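Putative type I restriction enzyme R protein (Bacteroides fragilis NCTC 9343, PDB 3EVY) is a C-terminal fragment of a probable type I restriction R subunit, thought to be required for ATP-dependent DNA cleavage but not for modification. Local coordinates at residues 27-31 with 48-53; 20-24 with 73-77; 31-37 with 83-87. One frame throughout, in Å; residues are numbered along the deposited sequence.

Interaction 1. Residues 27-31 with 48-53; sequences FLSYF and RFVILF
F27 and F31, one turn apart where helix 12-30 runs out, face residues 48-53 of helix 43-63, with the CA atoms of F27 and L52 6.9 Å apart and those of F31 and F49 8.0 Å apart. F31 turns a ring face to F49. The CB of F49 lies over that face, a CH-pi contact 4.2 Å from the ring centroid, and the F49 ring follows with its edge toward the same face, the two planes 83° apart in a T-shaped pair. F27 meets F49 differently, rim to rim, its CZ 3.6 Å from F49 CE1 and neither ring over the other. Together F27, F31 and F49 form an aromatic cluster in this all-helical fragment of the R subunit's C-terminal region, where the end of helix 12-30 and the residue after it meet helix 43-63. A flat ring suits position 31 because its face serves F49 while its edge takes R48 CG and L52 CD1. L52 slides past F27 in the opposite direction, its CB against F27 CD1, while L52 CD1 also reaches Y30 CD2. At the exposed margin R48 lays its aliphatic CD 4.1 Å from Y30 CE1.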
# COMPACT_ATOMS: atom_id res chain seq x y z
N PHE A 27 5.13 -2.86 4.82
CA PHE A 27 3.69 -2.83 5.17
C PHE A 27 3.14 -4.25 5.49
O PHE A 27 2.48 -4.44 6.49
CB PHE A 27 2.89 -2.25 4.00
CG PHE A 27 1.39 -2.27 4.21
CD1 PHE A 27 0.75 -1.23 4.85
CD2 PHE A 27 0.63 -3.32 3.73
CE1 PHE A 27 -0.67 -1.26 5.05
CE2 PHE A 27 -0.75 -3.35 3.90
CZ PHE A 27 -1.40 -2.33 4.57
N LEU A 28 3.37 -5.18 4.60
CA LEU A 28 2.92 -6.58 4.78
C LEU A 28 3.52 -7.29 6.02
O LEU A 28 2.90 -8.18 6.58
CB LEU A 28 3.15 -7.44 3.52
CG LEU A 28 2.30 -7.03 2.33
CD1 LEU A 28 2.80 -7.70 1.02
CD2 LEU A 28 0.81 -7.24 2.59
N SER A 29 4.71 -6.89 6.45
CA SER A 29 5.27 -7.51 7.68
C SER A 29 4.55 -6.99 8.93
O SER A 29 4.66 -7.60 10.00
CB SER A 29 6.78 -7.29 7.78
OG SER A 29 6.98 -5.90 7.98
N TYR A 30 3.82 -5.88 8.81
CA TYR A 30 3.01 -5.37 9.91
C TYR A 30 1.56 -5.83 9.81
O TYR A 30 0.95 -6.13 10.85
CB TYR A 30 2.94 -3.83 9.90
CG TYR A 30 4.14 -3.11 10.50
CD1 TYR A 30 4.25 -2.91 11.91
CD2 TYR A 30 5.14 -2.59 9.68
CE1 TYR A 30 5.35 -2.23 12.47
CE2 TYR A 30 6.24 -1.91 10.22
CZ TYR A 30 6.33 -1.72 11.61
OH TYR A 30 7.44 -1.04 12.10
N PHE A 31 1.01 -5.87 8.60
CA PHE A 31 -0.44 -6.15 8.35
C PHE A 31 -0.51 -7.19 7.27
O PHE A 31 -0.69 -6.87 6.10
CB PHE A 31 -1.16 -4.88 7.90
CG PHE A 31 -0.85 -3.70 8.84
CD1 PHE A 31 -1.33 -3.69 10.15
CD2 PHE A 31 -0.08 -2.64 8.40
CE1 PHE A 31 -0.97 -2.65 11.02
CE2 PHE A 31 0.27 -1.58 9.23
CZ PHE A 31 -0.18 -1.57 10.54
N ARG A 48 -0.85 4.05 12.68
CA ARG A 48 0.30 3.53 11.94
C ARG A 48 -0.18 2.98 10.57
O ARG A 48 0.45 3.23 9.54
CB ARG A 48 1.00 2.45 12.76
CG ARG A 48 2.04 1.58 12.05
CD ARG A 48 2.99 1.08 13.15
NE ARG A 48 2.82 1.94 14.36
CZ ARG A 48 3.44 1.74 15.52
NH1 ARG A 48 4.28 0.70 15.62
NH2 ARG A 48 3.24 2.57 16.57
N PHE A 49 -1.29 2.25 10.61
CA PHE A 49 -1.79 1.64 9.42
C PHE A 49 -2.26 2.70 8.44
O PHE A 49 -1.82 2.71 7.28
CB PHE A 49 -2.97 0.72 9.72
CG PHE A 49 -3.80 0.46 8.51
CD1 PHE A 49 -3.34 -0.43 7.53
CD2 PHE A 49 -5.01 1.11 8.32
CE1 PHE A 49 -4.08 -0.65 6.38
CE2 PHE A 49 -5.73 0.87 7.22
CZ PHE A 49 -5.28 -0.01 6.23
N VAL A 50 -3.13 3.60 8.89
CA VAL A 50 -3.54 4.75 8.08
C VAL A 50 -2.37 5.52 7.42
O VAL A 50 -2.38 5.78 6.23
CB VAL A 50 -4.41 5.70 8.94
CG1 VAL A 50 -4.71 7.02 8.20
CG2 VAL A 50 -5.65 5.01 9.29
N ILE A 51 -1.32 5.83 8.21
CA ILE A 51 -0.19 6.59 7.70
C ILE A 51 0.61 5.79 6.68
O ILE A 51 0.95 6.29 5.61
CB ILE A 51 0.66 7.06 8.90
CG1 ILE A 51 -0.12 8.19 9.61
CG2 ILE A 51 2.02 7.54 8.46
CD1 ILE A 51 0.30 8.47 11.10
N LEU A 52 0.84 4.51 6.96
CA LEU A 52 1.52 3.67 6.04
C LEU A 52 0.70 3.49 4.78
O LEU A 52 1.24 3.45 3.68
CB LEU A 52 1.87 2.27 6.62
CG LEU A 52 3.03 2.17 7.63
CD1 LEU A 52 3.49 0.71 7.88
CD2 LEU A 52 4.23 3.00 7.19
N PHE A 53 -0.58 3.24 4.96
CA PHE A 53 -1.33 2.94 3.79
C PHE A 53 -1.46 4.21 2.93
O PHE A 53 -1.47 4.14 1.70
CB PHE A 53 -2.69 2.40 4.12
CG PHE A 53 -3.42 1.92 2.87
CD1 PHE A 53 -3.17 0.64 2.35
CD2 PHE A 53 -4.31 2.76 2.21
CE1 PHE A 53 -3.83 0.20 1.19
CE2 PHE A 53 -4.96 2.32 1.01
CZ PHE A 53 -4.70 1.03 0.56

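Interaction 2. Residues 20-24 with 73-77; sequences FNEMA and DLTIE
T75, N21 and F20 carry most of this contact, in which the irregular loop joining helices 43-63 and 78-91 packs back on helix 12-30 of the all-helical C-terminal region, and an asparagine reads the loop's backbone. The carboxamide suits the task because it offers an acceptor and a donor together. N21 OD1 takes the N-H of T75 in a nearly straight bond (2.9 Å, 172° at the hydrogen), although the donor sits well above the carbonyl plane. N21 ND2 gives a hydrogen to D73 O, which lies close to the amide plane of N21. These two bonds, to residues on either side of L74, fix the rotation of the amide. T75 OG1 adds a weak bond to OD1. The CB of T75 rests 3.8 Å from A24 CB, where a small side chain lets the loop come close, and I76 CD1 touches the same methyl. In F20, chi1 of 178° sets CG opposite the backbone N and carries the ring out to L74 and T75: L74 CD1 lies over one face, and L74 CD2 is 3.9 Å from F20 CD2. R60 NH2 of helix 43-63 hydrogen-bonds to I76 O. At its ring edge F20 CE2 meets T75 O at 3.4 Å.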
# COMPACT_ATOMS: atom_id res chain seq x y z
N PHE A 20 8.12 1.47 -4.07
CA PHE A 20 6.75 0.97 -3.68
C PHE A 20 6.90 -0.45 -3.12
O PHE A 20 6.28 -0.80 -2.11
CB PHE A 20 5.78 0.89 -4.88
CG PHE A 20 4.42 0.34 -4.46
CD1 PHE A 20 3.48 1.16 -3.88
CD2 PHE A 20 4.20 -1.02 -4.45
CE1 PHE A 20 2.30 0.63 -3.39
CE2 PHE A 20 3.00 -1.54 -3.99
CZ PHE A 20 2.07 -0.72 -3.47
N ASN A 21 7.74 -1.25 -3.79
CA ASN A 21 7.85 -2.66 -3.44
C ASN A 21 8.54 -2.87 -2.07
O ASN A 21 8.22 -3.82 -1.31
CB ASN A 21 8.51 -3.47 -4.55
CG ASN A 21 7.59 -3.69 -5.73
OD1 ASN A 21 6.34 -3.50 -5.64
ND2 ASN A 21 8.15 -4.14 -6.83
N GLU A 22 9.50 -2.00 -1.77
CA GLU A 22 10.11 -2.03 -0.43
C GLU A 22 9.14 -1.61 0.64
O GLU A 22 9.09 -2.23 1.73
CB GLU A 22 11.38 -1.16 -0.38
CG GLU A 22 12.48 -1.75 -1.24
CD GLU A 22 13.64 -0.76 -1.52
OE1 GLU A 22 13.61 0.42 -1.02
OE2 GLU A 22 14.58 -1.16 -2.28
N MET A 23 8.42 -0.53 0.38
CA MET A 23 7.35 -0.05 1.26
C MET A 23 6.31 -1.16 1.47
O MET A 23 5.87 -1.37 2.58
CB MET A 23 6.64 1.10 0.62
CG MET A 23 5.83 2.02 1.51
SD MET A 23 5.43 3.59 0.61
CE MET A 23 7.19 3.84 -0.00
N ALA A 24 5.93 -1.86 0.40
CA ALA A 24 4.88 -2.88 0.52
C ALA A 24 5.31 -4.07 1.40
O ALA A 24 4.55 -4.58 2.22
CB ALA A 24 4.47 -3.40 -0.89
N ASP A 73 4.06 -5.22 -11.90
CA ASP A 73 5.36 -4.73 -11.51
C ASP A 73 5.32 -4.50 -10.01
O ASP A 73 6.34 -4.27 -9.42
CB ASP A 73 5.64 -3.36 -12.17
CG ASP A 73 6.04 -3.47 -13.62
OD1 ASP A 73 6.39 -4.60 -14.05
OD2 ASP A 73 6.01 -2.39 -14.32
N LEU A 74 4.12 -4.52 -9.42
CA LEU A 74 3.93 -4.18 -8.02
C LEU A 74 3.55 -5.38 -7.12
O LEU A 74 2.71 -6.20 -7.52
CB LEU A 74 2.78 -3.17 -7.89
CG LEU A 74 2.92 -1.83 -8.67
CD1 LEU A 74 1.85 -0.92 -8.13
CD2 LEU A 74 4.33 -1.24 -8.36
N THR A 75 4.12 -5.41 -5.91
CA THR A 75 3.70 -6.31 -4.84
C THR A 75 2.24 -5.93 -4.47
O THR A 75 1.89 -4.74 -4.54
CB THR A 75 4.60 -6.11 -3.60
OG1 THR A 75 5.96 -6.38 -3.97
CG2 THR A 75 4.22 -7.00 -2.48
N ILE A 76 1.43 -6.92 -4.11
CA ILE A 76 0.03 -6.73 -3.74
C ILE A 76 -0.80 -6.55 -4.95
O ILE A 76 -0.62 -5.57 -5.72
CB ILE A 76 -0.22 -5.51 -2.74
CG1 ILE A 76 0.80 -5.53 -1.59
CG2 ILE A 76 -1.65 -5.63 -2.12
CD1 ILE A 76 0.61 -4.39 -0.52
N GLU A 77 -1.73 -7.46 -5.14
CA GLU A 77 -2.57 -7.41 -6.32
C GLU A 77 -3.52 -6.21 -6.19
O GLU A 77 -3.81 -5.78 -5.07
CB GLU A 77 -3.43 -8.70 -6.36
CG GLU A 77 -2.65 -9.88 -6.91
CD GLU A 77 -3.52 -11.11 -7.05
OE1 GLU A 77 -4.69 -11.06 -6.60
OE2 GLU A 77 -3.01 -12.13 -7.60

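Interaction 3. Residues 31-37 with 83-87; sequences FPTVKSV and DYQSK
V34 and Y84 make the central apolar contact between the short helix 34-38 and helix 78-91. The CG2 methyl of V34 stands over the centre of the Y84 ring, 3.7 Å from its centroid and only 4° off the normal, a CH-pi contact. V37, one turn on, approaches the same ring at its edge, with CG2 3.8 Å from Y84 CD1. Branched valines suit these positions because each has a second methyl to spend elsewhere: V34 CG1 meets the K87 chain, and V37 CG1 lies 4.0 Å from K87 CB. K87 bends at chi2 and chi3, which folds its aliphatic part back over V34 and places CE 3.8 Å from V34 CG1. D83 contributes its CB, packed on V34 CG2.

The polar contacts gather where the chain leaves F31 and enters the short helix. Y84 points its hydroxyl at this turn, OH lying 2.9 Å from F31 O. T33 occupies the N-cap position and its OG1 accepts from S36 N (3.1 Å), while S36 OG returns a bond to T33 O. A threonine suits this site because its hydroxyl can take up an N-H of the first helical turn, which has no earlier carbonyl to meet it.

F27 of helix 12-30 meets the Y84 face opposite V34, edge-to-face, and F53 of helix 43-63 packs at the base of the Y84 side chain. The chemistry is thus that of an amphipathic tyrosine: its ring is held largely by hydrocarbon, while its hydroxyl reaches the polar backbone at the start of a capped helix.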
# COMPACT_ATOMS: atom_id res chain seq x y z
N PHE A 31 1.01 -5.87 8.60
CA PHE A 31 -0.44 -6.15 8.35
C PHE A 31 -0.51 -7.19 7.27
O PHE A 31 -0.69 -6.87 6.10
CB PHE A 31 -1.16 -4.88 7.90
CG PHE A 31 -0.85 -3.70 8.84
CD1 PHE A 31 -1.33 -3.69 10.15
CD2 PHE A 31 -0.08 -2.64 8.40
CE1 PHE A 31 -0.97 -2.65 11.02
CE2 PHE A 31 0.27 -1.58 9.23
CZ PHE A 31 -0.18 -1.57 10.54
N PRO A 32 -0.28 -8.44 7.65
CA PRO A 32 -0.16 -9.52 6.69
C PRO A 32 -1.40 -9.79 5.87
O PRO A 32 -1.28 -10.31 4.80
CB PRO A 32 0.26 -10.72 7.55
CG PRO A 32 -0.19 -10.39 8.96
CD PRO A 32 0.04 -8.88 9.03
N THR A 33 -2.61 -9.47 6.37
CA THR A 33 -3.84 -9.74 5.69
C THR A 33 -4.83 -8.58 5.92
O THR A 33 -4.62 -7.71 6.73
CB THR A 33 -4.53 -11.02 6.25
OG1 THR A 33 -4.79 -10.80 7.65
CG2 THR A 33 -3.63 -12.27 6.05
N VAL A 34 -5.91 -8.59 5.19
CA VAL A 34 -6.91 -7.50 5.37
C VAL A 34 -7.55 -7.61 6.76
O VAL A 34 -7.69 -6.63 7.48
CB VAL A 34 -7.89 -7.46 4.23
CG1 VAL A 34 -9.06 -6.45 4.48
CG2 VAL A 34 -7.12 -7.10 2.91
N LYS A 35 -7.86 -8.83 7.17
CA LYS A 35 -8.50 -9.04 8.46
C LYS A 35 -7.60 -8.57 9.58
O LYS A 35 -8.11 -8.07 10.58
CB LYS A 35 -8.81 -10.52 8.66
CG LYS A 35 -9.88 -10.77 9.68
CD LYS A 35 -10.49 -12.15 9.50
CE LYS A 35 -11.76 -12.04 8.66
NZ LYS A 35 -12.18 -13.30 7.99
N SER A 36 -6.28 -8.75 9.44
CA SER A 36 -5.33 -8.26 10.51
C SER A 36 -5.48 -6.76 10.81
O SER A 36 -5.25 -6.29 11.98
CB SER A 36 -3.88 -8.60 10.17
OG SER A 36 -3.34 -7.66 9.29
N VAL A 37 -5.87 -5.99 9.80
CA VAL A 37 -6.13 -4.54 9.99
C VAL A 37 -7.39 -4.37 10.81
O VAL A 37 -7.42 -3.61 11.79
CB VAL A 37 -6.28 -3.73 8.66
CG1 VAL A 37 -6.55 -2.22 8.98
CG2 VAL A 37 -5.06 -3.87 7.77
N ASP A 83 -8.99 -3.93 -1.17
CA ASP A 83 -9.51 -4.43 0.10
C ASP A 83 -8.84 -3.77 1.31
O ASP A 83 -9.49 -3.41 2.26
CB ASP A 83 -9.42 -5.96 0.14
CG ASP A 83 -10.35 -6.63 -0.89
OD1 ASP A 83 -11.35 -6.02 -1.31
OD2 ASP A 83 -10.06 -7.76 -1.31
N TYR A 84 -7.52 -3.57 1.28
CA TYR A 84 -6.91 -2.77 2.33
C TYR A 84 -7.45 -1.33 2.28
O TYR A 84 -7.63 -0.67 3.31
CB TYR A 84 -5.39 -2.74 2.16
CG TYR A 84 -4.66 -3.99 2.62
CD1 TYR A 84 -4.47 -4.26 4.00
CD2 TYR A 84 -4.12 -4.90 1.68
CE1 TYR A 84 -3.76 -5.37 4.42
CE2 TYR A 84 -3.43 -6.04 2.11
CZ TYR A 84 -3.24 -6.26 3.46
OH TYR A 84 -2.53 -7.38 3.89
N GLN A 85 -7.71 -0.85 1.07
CA GLN A 85 -8.13 0.54 0.90
C GLN A 85 -9.53 0.73 1.52
O GLN A 85 -9.80 1.73 2.18
CB GLN A 85 -8.11 0.87 -0.55
CG GLN A 85 -8.23 2.34 -0.87
CD GLN A 85 -8.40 2.57 -2.37
OE1 GLN A 85 -9.44 2.26 -2.94
NE2 GLN A 85 -7.39 3.08 -2.99
N SER A 86 -10.41 -0.27 1.39
CA SER A 86 -11.74 -0.12 2.07
C SER A 86 -11.56 0.11 3.57
O SER A 86 -12.25 0.97 4.16
CB SER A 86 -12.64 -1.34 1.86
OG SER A 86 -12.74 -1.56 0.46
N LYS A 87 -10.64 -0.63 4.19
CA LYS A 87 -10.38 -0.46 5.64
C LYS A 87 -9.87 0.93 5.93
O LYS A 87 -10.18 1.54 6.97
CB LYS A 87 -9.33 -1.46 6.17
CG LYS A 87 -9.68 -2.90 6.02
CD LYS A 87 -10.81 -3.29 6.98
CE LYS A 87 -10.69 -4.75 7.51
NZ LYS A 87 -12.05 -5.19 8.08

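Overall arrangement
The three contacts are parts of one helical assembly rather than separate sites. Interactions 1 and 3, with centres 9 Å apart, share F31 and merge: F53 CE1 lies 3.5 Å from Y84 CB, and F49 CE1 is 3.6 Å from V37 CG2, so the rings of helix 43-63 continue into the packing of helices 34-38 and 78-91. Interaction 2 sits about two turns earlier on helix 12-30, its centre 13 Å from that of interaction 1; the two meet through L28, which belongs to 27-31 but packs on the loop, its CD1 3.8 Å from T75 CG2. Interactions 2 and 3 do not touch, their nearest atoms about 5 Å apart. Helix 12-30 thus meets both helix 43-63 and the loop before helix 78-91.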